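Local coordinates for protein pyruvate kinase (Toxoplasma gondii, PDB 3GG8) that catalyses the last step of glycolysis, transferring the phosphoryl group of phosphoenolpyruvate to ADP to give pyruvate and ATP, at residues I58-F69 with R91-T102; G261-L269 with A294-C302. One frame throughout, in Å; residues are numbered along the deposited sequence.

Interaction 1: I58-F69 with R91-T102; sequences IDAGMNVCRLNF and RPEARLAILLDT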
loop_
_atom_site.group_PDB
_atom_site.type_symbol
_atom_site.label_atom_id
_atom_site.label_comp_id
_atom_site.label_asym_id
_atom_site.label_seq_id
_atom_site.Cartn_x
_atom_site.Cartn_y
_atom_site.Cartn_z
ATOM N N ILE C 58 -40.077 -5.639 18.113
ATOM C CA ILE C 58 -39.677 -6.071 16.787
ATOM C C ILE C 58 -39.542 -4.849 15.868
ATOM O O ILE C 58 -38.513 -4.693 15.195
ATOM C CB ILE C 58 -40.665 -7.066 16.161
ATOM C CG1 ILE C 58 -40.685 -8.386 16.935
ATOM C CG2 ILE C 58 -40.331 -7.286 14.668
ATOM C CD1 ILE C 58 -41.822 -9.300 16.546
ATOM N N ASP C 59 -40.571 -3.995 15.836
ATOM C CA ASP C 59 -40.561 -2.805 14.951
ATOM C C ASP C 59 -39.389 -1.900 15.301
ATOM O O ASP C 59 -38.834 -1.249 14.437
ATOM C CB ASP C 59 -41.874 -2.001 15.028
ATOM C CG ASP C 59 -43.084 -2.792 14.570
ATOM O OD1 ASP C 59 -42.915 -3.783 13.821
ATOM O OD2 ASP C 59 -44.221 -2.406 14.948
ATOM N N ALA C 60 -39.007 -1.901 16.573
ATOM C CA ALA C 60 -37.957 -1.024 17.081
ATOM C C ALA C 60 -36.542 -1.485 16.732
ATOM O O ALA C 60 -35.599 -0.687 16.779
ATOM C CB ALA C 60 -38.112 -0.859 18.578
ATOM N N GLY C 61 -36.387 -2.770 16.406
ATOM C CA GLY C 61 -35.076 -3.341 16.089
ATOM C C GLY C 61 -34.671 -4.644 16.769
ATOM O O GLY C 61 -33.548 -5.112 16.575
ATOM N N MET C 62 -35.549 -5.244 17.566
ATOM C CA MET C 62 -35.212 -6.528 18.219
ATOM C C MET C 62 -35.013 -7.642 17.183
ATOM O O MET C 62 -35.889 -7.861 16.353
ATOM C CB MET C 62 -36.297 -6.941 19.228
ATOM C CG MET C 62 -36.135 -8.359 19.797
ATOM S SD MET C 62 -37.184 -8.635 21.231
ATOM C CE MET C 62 -38.797 -8.903 20.461
ATOM N N ASN C 63 -33.866 -8.334 17.238
ATOM C CA ASN C 63 -33.581 -9.467 16.360
ATOM C C ASN C 63 -33.440 -10.777 17.118
ATOM O O ASN C 63 -33.630 -11.860 16.558
ATOM C CB ASN C 63 -32.297 -9.219 15.557
ATOM C CG ASN C 63 -32.267 -7.861 14.894
ATOM O OD1 ASN C 63 -31.400 -7.043 15.201
ATOM N ND2 ASN C 63 -33.199 -7.616 13.961
ATOM N N VAL C 64 -33.064 -10.682 18.392
ATOM C CA VAL C 64 -32.815 -11.879 19.202
ATOM C C VAL C 64 -33.473 -11.711 20.567
ATOM O O VAL C 64 -33.391 -10.630 21.167
ATOM C CB VAL C 64 -31.291 -12.147 19.399
ATOM C CG1 VAL C 64 -31.049 -13.423 20.230
ATOM C CG2 VAL C 64 -30.537 -12.207 18.026
ATOM N N CYS C 65 -34.103 -12.797 21.028
ATOM C CA CYS C 65 -34.706 -12.896 22.356
ATOM C C CYS C 65 -33.896 -13.793 23.297
ATOM O O CYS C 65 -33.833 -15.013 23.107
ATOM C CB CYS C 65 -36.127 -13.448 22.249
ATOM S SG CYS C 65 -37.175 -12.449 21.180
ATOM N N ARG C 66 -33.323 -13.163 24.319
ATOM C CA ARG C 66 -32.582 -13.820 25.381
ATOM C C ARG C 66 -33.489 -14.241 26.535
ATOM O O ARG C 66 -34.177 -13.407 27.128
ATOM C CB ARG C 66 -31.505 -12.881 25.920
ATOM C CG ARG C 66 -30.817 -13.384 27.198
ATOM C CD ARG C 66 -29.581 -12.545 27.465
ATOM N NE ARG C 66 -28.843 -12.928 28.672
ATOM C CZ ARG C 66 -28.994 -12.346 29.861
ATOM N NH1 ARG C 66 -29.870 -11.353 30.009
ATOM N NH2 ARG C 66 -28.269 -12.756 30.903
ATOM N N LEU C 67 -33.492 -15.537 26.829
ATOM C CA LEU C 67 -34.122 -16.080 28.013
ATOM C C LEU C 67 -33.034 -16.287 29.069
ATOM O O LEU C 67 -32.172 -17.155 28.926
ATOM C CB LEU C 67 -34.759 -17.419 27.688
ATOM C CG LEU C 67 -35.671 -17.558 26.467
ATOM C CD1 LEU C 67 -36.027 -19.026 26.260
ATOM C CD2 LEU C 67 -36.919 -16.677 26.616
ATOM N N ASN C 68 -33.060 -15.466 30.114
ATOM C CA ASN C 68 -32.131 -15.595 31.220
ATOM C C ASN C 68 -32.505 -16.691 32.228
ATOM O O ASN C 68 -33.299 -16.455 33.142
ATOM C CB ASN C 68 -31.964 -14.255 31.936
ATOM C CG ASN C 68 -30.896 -14.311 32.997
ATOM O OD1 ASN C 68 -30.288 -15.366 33.224
ATOM N ND2 ASN C 68 -30.665 -13.195 33.669
ATOM N N PHE C 69 -31.901 -17.875 32.100
ATOM C CA PHE C 69 -32.208 -18.983 33.016
ATOM C C PHE C 69 -31.570 -18.923 34.406
ATOM O O PHE C 69 -31.631 -19.919 35.151
ATOM C CB PHE C 69 -31.954 -20.345 32.362
ATOM C CG PHE C 69 -33.131 -20.889 31.592
ATOM C CD1 PHE C 69 -33.587 -20.257 30.445
ATOM C CD2 PHE C 69 -33.790 -22.045 32.022
ATOM C CE1 PHE C 69 -34.683 -20.769 29.728
ATOM C CE2 PHE C 69 -34.881 -22.563 31.312
ATOM C CZ PHE C 69 -35.314 -21.918 30.150
ATOM N N ARG C 91 -46.068 -10.324 12.979
ATOM C CA ARG C 91 -44.981 -9.899 12.104
ATOM C C ARG C 91 -44.405 -11.124 11.398
ATOM O O ARG C 91 -43.410 -11.699 11.854
ATOM C CB ARG C 91 -43.891 -9.177 12.904
ATOM C CG ARG C 91 -44.356 -7.908 13.613
ATOM C CD ARG C 91 -44.509 -6.729 12.654
ATOM N NE ARG C 91 -45.061 -5.547 13.316
ATOM C CZ ARG C 91 -46.362 -5.291 13.467
ATOM N NH1 ARG C 91 -47.289 -6.135 13.015
ATOM N NH2 ARG C 91 -46.745 -4.183 14.087
ATOM N N PRO C 92 -45.042 -11.543 10.285
ATOM C CA PRO C 92 -44.651 -12.793 9.628
ATOM C C PRO C 92 -43.296 -12.704 8.928
ATOM O O PRO C 92 -42.744 -13.733 8.532
ATOM C CB PRO C 92 -45.764 -13.027 8.605
ATOM C CG PRO C 92 -46.833 -12.027 8.921
ATOM C CD PRO C 92 -46.152 -10.885 9.579
ATOM N N GLU C 93 -42.752 -11.496 8.794
ATOM C CA GLU C 93 -41.463 -11.341 8.130
ATOM C C GLU C 93 -40.280 -11.397 9.076
ATOM O O GLU C 93 -39.151 -11.617 8.630
ATOM C CB GLU C 93 -41.429 -10.084 7.265
ATOM C CG GLU C 93 -42.139 -10.292 5.936
ATOM C CD GLU C 93 -42.342 -9.014 5.158
ATOM O OE1 GLU C 93 -41.677 -7.998 5.477
ATOM O OE2 GLU C 93 -43.168 -9.035 4.218
ATOM N N ALA C 94 -40.545 -11.222 10.373
ATOM C CA ALA C 94 -39.507 -11.261 11.397
ATOM C C ALA C 94 -39.212 -12.701 11.814
ATOM O O ALA C 94 -40.133 -13.493 12.057
ATOM C CB ALA C 94 -39.909 -10.436 12.594
ATOM N N ARG C 95 -37.928 -13.040 11.860
ATOM C CA ARG C 95 -37.491 -14.392 12.204
ATOM C C ARG C 95 -36.554 -14.321 13.395
ATOM O O ARG C 95 -35.378 -14.686 13.308
ATOM C CB ARG C 95 -36.824 -15.074 11.019
ATOM C CG ARG C 95 -37.742 -15.242 9.834
ATOM C CD ARG C 95 -38.911 -16.154 10.179
ATOM N NE ARG C 95 -39.733 -16.461 9.016
ATOM C CZ ARG C 95 -39.368 -17.311 8.064
ATOM N NH1 ARG C 95 -38.188 -17.920 8.137
ATOM N NH2 ARG C 95 -40.172 -17.542 7.031
ATOM N N LEU C 96 -37.102 -13.830 14.500
ATOM C CA LEU C 96 -36.388 -13.633 15.746
ATOM C C LEU C 96 -35.730 -14.928 16.194
ATOM O O LEU C 96 -36.349 -15.995 16.153
ATOM C CB LEU C 96 -37.380 -13.194 16.830
ATOM C CG LEU C 96 -38.058 -11.835 16.713
ATOM C CD1 LEU C 96 -39.204 -11.748 17.712
ATOM C CD2 LEU C 96 -37.043 -10.725 16.963
ATOM N N ALA C 97 -34.473 -14.841 16.618
ATOM C CA ALA C 97 -33.817 -16.016 17.193
ATOM C C ALA C 97 -34.050 -16.019 18.690
ATOM O O ALA C 97 -34.261 -14.967 19.302
ATOM C CB ALA C 97 -32.335 -16.030 16.874
ATOM N N ILE C 98 -34.023 -17.215 19.264
ATOM C CA ILE C 98 -34.185 -17.416 20.700
ATOM C C ILE C 98 -32.879 -17.972 21.281
ATOM O O ILE C 98 -32.341 -18.964 20.792
ATOM C CB ILE C 98 -35.407 -18.312 20.995
ATOM C CG1 ILE C 98 -36.681 -17.647 20.438
ATOM C CG2 ILE C 98 -35.550 -18.572 22.492
ATOM C CD1 ILE C 98 -37.923 -18.529 20.507
ATOM N N LEU C 99 -32.350 -17.257 22.277
ATOM C CA LEU C 99 -31.107 -17.593 22.954
ATOM C C LEU C 99 -31.403 -17.996 24.412
ATOM O O LEU C 99 -31.979 -17.199 25.156
ATOM C CB LEU C 99 -30.161 -16.366 22.879
ATOM C CG LEU C 99 -28.749 -16.354 23.502
ATOM C CD1 LEU C 99 -27.702 -15.778 22.542
ATOM C CD2 LEU C 99 -28.694 -15.580 24.817
ATOM N N LEU C 100 -31.053 -19.233 24.804
ATOM C CA LEU C 100 -31.081 -19.650 26.215
ATOM C C LEU C 100 -29.757 -19.260 26.894
ATOM O O LEU C 100 -28.687 -19.666 26.445
ATOM C CB LEU C 100 -31.298 -21.161 26.317
ATOM C CG LEU C 100 -31.602 -21.857 27.649
ATOM C CD1 LEU C 100 -32.053 -23.274 27.379
ATOM C CD2 LEU C 100 -30.412 -21.883 28.606
ATOM N N ASP C 101 -29.826 -18.459 27.951
ATOM C CA ASP C 101 -28.628 -18.036 28.695
ATOM C C ASP C 101 -28.596 -18.775 30.036
ATOM O O ASP C 101 -29.418 -18.522 30.912
ATOM C CB ASP C 101 -28.622 -16.510 28.894
ATOM C CG ASP C 101 -27.331 -15.990 29.546
ATOM O OD1 ASP C 101 -26.747 -16.701 30.407
ATOM O OD2 ASP C 101 -26.901 -14.852 29.218
ATOM N N THR C 102 -27.647 -19.695 30.187
ATOM C CA THR C 102 -27.645 -20.593 31.341
ATOM C C THR C 102 -27.337 -19.850 32.664
ATOM O O THR C 102 -26.706 -18.765 32.670
ATOM C CB THR C 102 -26.679 -21.795 31.146
ATOM O OG1 THR C 102 -25.347 -21.311 31.029
ATOM C CG2 THR C 102 -27.023 -22.613 29.883
HETATM O O HOH W 1 -27.714 -16.200 32.714
#
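I58, in the last turn of helix 51-60, sets its CG2 branch on A94 CB and its CG1-CD1 arm against L96 CD1. D59 meets R91 side-on: OD1 takes NE at 2.8 Å and OD2 takes NH2 at 3.2 Å, each through its syn lone pair, with carboxylate and guanidinium nearly coplanar (8°). G61 ends the helix in a Schellman motif, and M62 crosses L96 at about a right angle, CG to CD2. From N63 onward the backbones pair as parallel strands, N63 O receiving A97 N and C65 N giving a nearly straight 2.8 Å bond to A97 O. These are the second and third strands of the pyruvate kinase (beta/alpha)8 barrel, joined by a beta-alpha-beta crossover through helix 74-90; the active site lies at the C-terminal strand ends, probably including R66, N68 and D101. V64 CG1 lies against L99 CB on one face; on the other C65 and L67 turn toward helix 74-90, L67 CD1 also reaching I98 CG2. R66 runs extended, its CG anti to the backbone N (chi1 170°), passing L99 CD2 before gripping D101 OD2 with NE at 2.8 Å on the anti side and NH2 at 3.0 Å from above the carboxylate plane. The flat groups stand 74° apart, and K255 also forms a salt bridge to OD2. N68 OD1, bonded to S70 N, and D101 OD1 lie 2.8 and 2.6 Å from a modelled water with more acceptors than protons; the position resembles the family's monovalent-cation site. F69 N closes on D101 O, while L100 CG makes an off-centre CH-pi contact with the F69 ring.

Interaction 2: G261-L269 with A294-C302; sequences GLVNFDEIL and AQKMMIAKC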
loop_
_atom_site.group_PDB
_atom_site.type_symbol
_atom_site.label_atom_id
_atom_site.label_comp_id
_atom_site.label_asym_id
_atom_site.label_seq_id
_atom_site.Cartn_x
_atom_site.Cartn_y
_atom_site.Cartn_z
ATOM N N GLY C 261 -11.405 -17.636 31.219
ATOM C CA GLY C 261 -12.037 -17.404 29.924
ATOM C C GLY C 261 -11.106 -16.616 29.027
ATOM O O GLY C 261 -10.862 -17.006 27.895
ATOM N N LEU C 262 -10.562 -15.521 29.556
ATOM C CA LEU C 262 -9.590 -14.707 28.844
ATOM C C LEU C 262 -8.329 -15.478 28.441
ATOM O O LEU C 262 -7.928 -15.459 27.277
ATOM C CB LEU C 262 -9.232 -13.470 29.674
ATOM C CG LEU C 262 -10.346 -12.424 29.864
ATOM C CD1 LEU C 262 -9.929 -11.391 30.884
ATOM C CD2 LEU C 262 -10.715 -11.744 28.552
ATOM N N VAL C 263 -7.724 -16.180 29.395
ATOM C CA VAL C 263 -6.497 -16.942 29.138
ATOM C C VAL C 263 -6.723 -18.085 28.136
ATOM O O VAL C 263 -5.839 -18.408 27.322
ATOM C CB VAL C 263 -5.869 -17.447 30.466
ATOM C CG1 VAL C 263 -4.793 -18.497 30.223
ATOM C CG2 VAL C 263 -5.288 -16.286 31.231
ATOM N N ASN C 264 -7.902 -18.691 28.175
ATOM C CA ASN C 264 -8.195 -19.731 27.210
ATOM C C ASN C 264 -9.004 -19.250 26.006
ATOM O O ASN C 264 -9.527 -20.086 25.260
ATOM C CB ASN C 264 -8.860 -20.938 27.891
ATOM C CG ASN C 264 -7.986 -21.551 28.973
ATOM O OD1 ASN C 264 -6.878 -22.006 28.709
ATOM N ND2 ASN C 264 -8.479 -21.555 30.195
ATOM N N PHE C 265 -9.073 -17.926 25.792
ATOM C CA PHE C 265 -9.972 -17.364 24.771
ATOM C C PHE C 265 -9.863 -17.959 23.369
ATOM O O PHE C 265 -10.884 -18.211 22.738
ATOM C CB PHE C 265 -9.896 -15.831 24.671
ATOM C CG PHE C 265 -10.883 -15.252 23.674
ATOM C CD1 PHE C 265 -12.237 -15.148 23.991
ATOM C CD2 PHE C 265 -10.462 -14.852 22.396
ATOM C CE1 PHE C 265 -13.159 -14.636 23.050
ATOM C CE2 PHE C 265 -11.381 -14.325 21.450
ATOM C CZ PHE C 265 -12.725 -14.227 21.777
ATOM N N ASP C 266 -8.640 -18.155 22.870
ATOM C CA ASP C 266 -8.450 -18.601 21.488
ATOM C C ASP C 266 -9.007 -20.005 21.245
ATOM O O ASP C 266 -9.667 -20.247 20.235
ATOM C CB ASP C 266 -6.979 -18.501 21.084
ATOM C CG ASP C 266 -6.504 -17.050 20.952
ATOM O OD1 ASP C 266 -7.226 -16.214 20.386
ATOM O OD2 ASP C 266 -5.395 -16.736 21.409
ATOM N N GLU C 267 -8.758 -20.915 22.182
ATOM C CA GLU C 267 -9.285 -22.271 22.100
ATOM C C GLU C 267 -10.813 -22.277 22.315
ATOM O O GLU C 267 -11.536 -23.035 21.652
ATOM C CB GLU C 267 -8.557 -23.181 23.095
ATOM C CG GLU C 267 -8.735 -24.709 22.872
ATOM C CD GLU C 267 -8.285 -25.559 24.088
ATOM O OE1 GLU C 267 -7.724 -24.982 25.057
ATOM O OE2 GLU C 267 -8.510 -26.792 24.082
ATOM N N ILE C 268 -11.305 -21.426 23.216
ATOM C CA ILE C 268 -12.754 -21.237 23.389
ATOM C C ILE C 268 -13.403 -20.742 22.079
ATOM O O ILE C 268 -14.360 -21.331 21.593
ATOM C CB ILE C 268 -13.069 -20.274 24.556
ATOM C CG1 ILE C 268 -12.686 -20.901 25.898
ATOM C CG2 ILE C 268 -14.544 -19.849 24.547
ATOM C CD1 ILE C 268 -12.565 -19.878 27.039
ATOM N N LEU C 269 -12.855 -19.681 21.499
ATOM C CA LEU C 269 -13.373 -19.153 20.249
ATOM C C LEU C 269 -13.382 -20.200 19.134
ATOM O O LEU C 269 -14.351 -20.285 18.381
ATOM C CB LEU C 269 -12.570 -17.933 19.811
ATOM C CG LEU C 269 -12.903 -17.264 18.477
ATOM C CD1 LEU C 269 -14.375 -16.916 18.318
ATOM C CD2 LEU C 269 -12.019 -16.007 18.314
ATOM N N ALA C 294 -9.393 -5.917 26.771
ATOM C CA ALA C 294 -9.946 -7.256 26.555
ATOM C C ALA C 294 -11.127 -7.258 25.578
ATOM O O ALA C 294 -11.167 -8.085 24.663
ATOM C CB ALA C 294 -10.337 -7.898 27.882
ATOM N N GLN C 295 -12.079 -6.337 25.754
ATOM C CA GLN C 295 -13.239 -6.265 24.845
ATOM C C GLN C 295 -12.762 -6.094 23.400
ATOM O O GLN C 295 -13.155 -6.867 22.514
ATOM C CB GLN C 295 -14.183 -5.108 25.221
ATOM C CG GLN C 295 -15.163 -4.717 24.108
ATOM C CD GLN C 295 -16.177 -3.692 24.539
ATOM O OE1 GLN C 295 -16.668 -3.728 25.673
ATOM N NE2 GLN C 295 -16.517 -2.771 23.634
ATOM N N LYS C 296 -11.915 -5.082 23.188
ATOM C CA LYS C 296 -11.366 -4.741 21.884
ATOM C C LYS C 296 -10.687 -5.913 21.222
ATOM O O LYS C 296 -10.913 -6.177 20.037
ATOM C CB LYS C 296 -10.333 -3.617 22.011
ATOM C CG LYS C 296 -10.920 -2.250 21.839
ATOM C CD LYS C 296 -9.827 -1.147 21.830
ATOM C CE LYS C 296 -10.344 0.125 21.121
ATOM N NZ LYS C 296 -11.679 0.613 21.663
ATOM N N MET C 297 -9.832 -6.579 21.998
ATOM C CA MET C 297 -9.085 -7.750 21.565
ATOM C C MET C 297 -10.002 -8.900 21.183
ATOM O O MET C 297 -9.777 -9.543 20.168
ATOM C CB MET C 297 -8.077 -8.168 22.655
ATOM C CG MET C 297 -7.398 -9.559 22.520
ATOM S SD MET C 297 -8.115 -10.936 23.486
ATOM C CE MET C 297 -7.941 -10.407 25.185
ATOM N N MET C 298 -11.027 -9.150 21.988
ATOM C CA MET C 298 -11.930 -10.278 21.756
ATOM C C MET C 298 -12.850 -10.053 20.561
ATOM O O MET C 298 -13.241 -11.009 19.880
ATOM C CB MET C 298 -12.760 -10.573 22.999
ATOM C CG MET C 298 -12.023 -11.389 24.060
ATOM S SD MET C 298 -13.095 -11.872 25.431
ATOM C CE MET C 298 -13.341 -10.269 26.221
ATOM N N ILE C 299 -13.216 -8.794 20.330
ATOM C CA ILE C 299 -14.062 -8.435 19.195
ATOM C C ILE C 299 -13.227 -8.587 17.920
ATOM O O ILE C 299 -13.677 -9.187 16.945
ATOM C CB ILE C 299 -14.690 -7.010 19.346
ATOM C CG1 ILE C 299 -15.814 -7.028 20.391
ATOM C CG2 ILE C 299 -15.258 -6.517 18.030
ATOM C CD1 ILE C 299 -16.334 -5.645 20.804
ATOM N N ALA C 300 -11.998 -8.092 17.955
ATOM C CA ALA C 300 -11.102 -8.177 16.806
ATOM C C ALA C 300 -10.885 -9.632 16.375
ATOM O O ALA C 300 -10.979 -9.953 15.194
ATOM C CB ALA C 300 -9.793 -7.501 17.118
ATOM N N LYS C 301 -10.620 -10.502 17.346
ATOM C CA LYS C 301 -10.385 -11.930 17.120
ATOM C C LYS C 301 -11.607 -12.657 16.552
ATOM O O LYS C 301 -11.475 -13.505 15.662
ATOM C CB LYS C 301 -9.933 -12.604 18.423
ATOM C CG LYS C 301 -8.501 -12.250 18.839
ATOM C CD LYS C 301 -8.197 -12.801 20.235
ATOM C CE LYS C 301 -6.727 -12.605 20.591
ATOM N NZ LYS C 301 -5.874 -13.562 19.858
ATOM N N CYS C 302 -12.785 -12.330 17.081
ATOM C CA CYS C 302 -14.049 -12.790 16.509
ATOM C C CYS C 302 -14.232 -12.325 15.070
ATOM O O CYS C 302 -14.600 -13.120 14.210
ATOM C CB CYS C 302 -15.237 -12.342 17.375
ATOM S SG CYS C 302 -15.286 -13.239 18.965
#
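A294 CB touches L262 CD2, from helix 259-263, at 3.9 Å, opening the seam on helix 288-305. One turn on, M298 lies over the F265 ring: its CG sits above the centre of one face, 3.6 Å from the centroid, a CH-pi contact. SD follows beside the same ring as an oblique Met-aromatic partner, and the bend at chi3 (-70°) turns CE to L262 CD2. K301 runs antiparallel to the F265 side chain, CD 3.7 Å from CE2. Its chain then bends at chi4 (-75°), and NZ bonds to D266 OD1 at 3.0 Å through the syn lone pair. C302 SG lies in the plane of the F265 ring at its edge, 3.9 Å from CZ, and also meets L269 CD1. On the outside of the (beta/alpha)8 barrel, helix segments 265-269 and 294-302 cross at -37° with axes 11.3 Å apart; beneath them, I256 of strand 251-256 and I275 of strand 275-278 also touch F265. Methionine, cysteine and aliphatic carbon thus line a buried ring, consistent with packing held chiefly by dispersion, with a single solvent-side salt bridge at its border.

Overall arrangement
Both interactions belong to the same (beta/alpha)8 barrel, and they come in series along the chain. Their centres are about 25 Å apart, and their nearest atoms about 13 Å, with no touch between them. Interaction 1 lies in the barrel wall, pairing strands 62-68 and 97-101, the second and third of eight. Interaction 2 belongs to the helical layer, where helices 259-263 and 265-271 meet helix 288-305 over strands 251-256 and 275-278, the fifth and sixth. Strand 251-256 touches both contacts: its K255 pairs with D101 of interaction 1, and the next residue, I256, packs against F265 and M298 of interaction 2, so one strand relates the polar strand end to the helical layer outside.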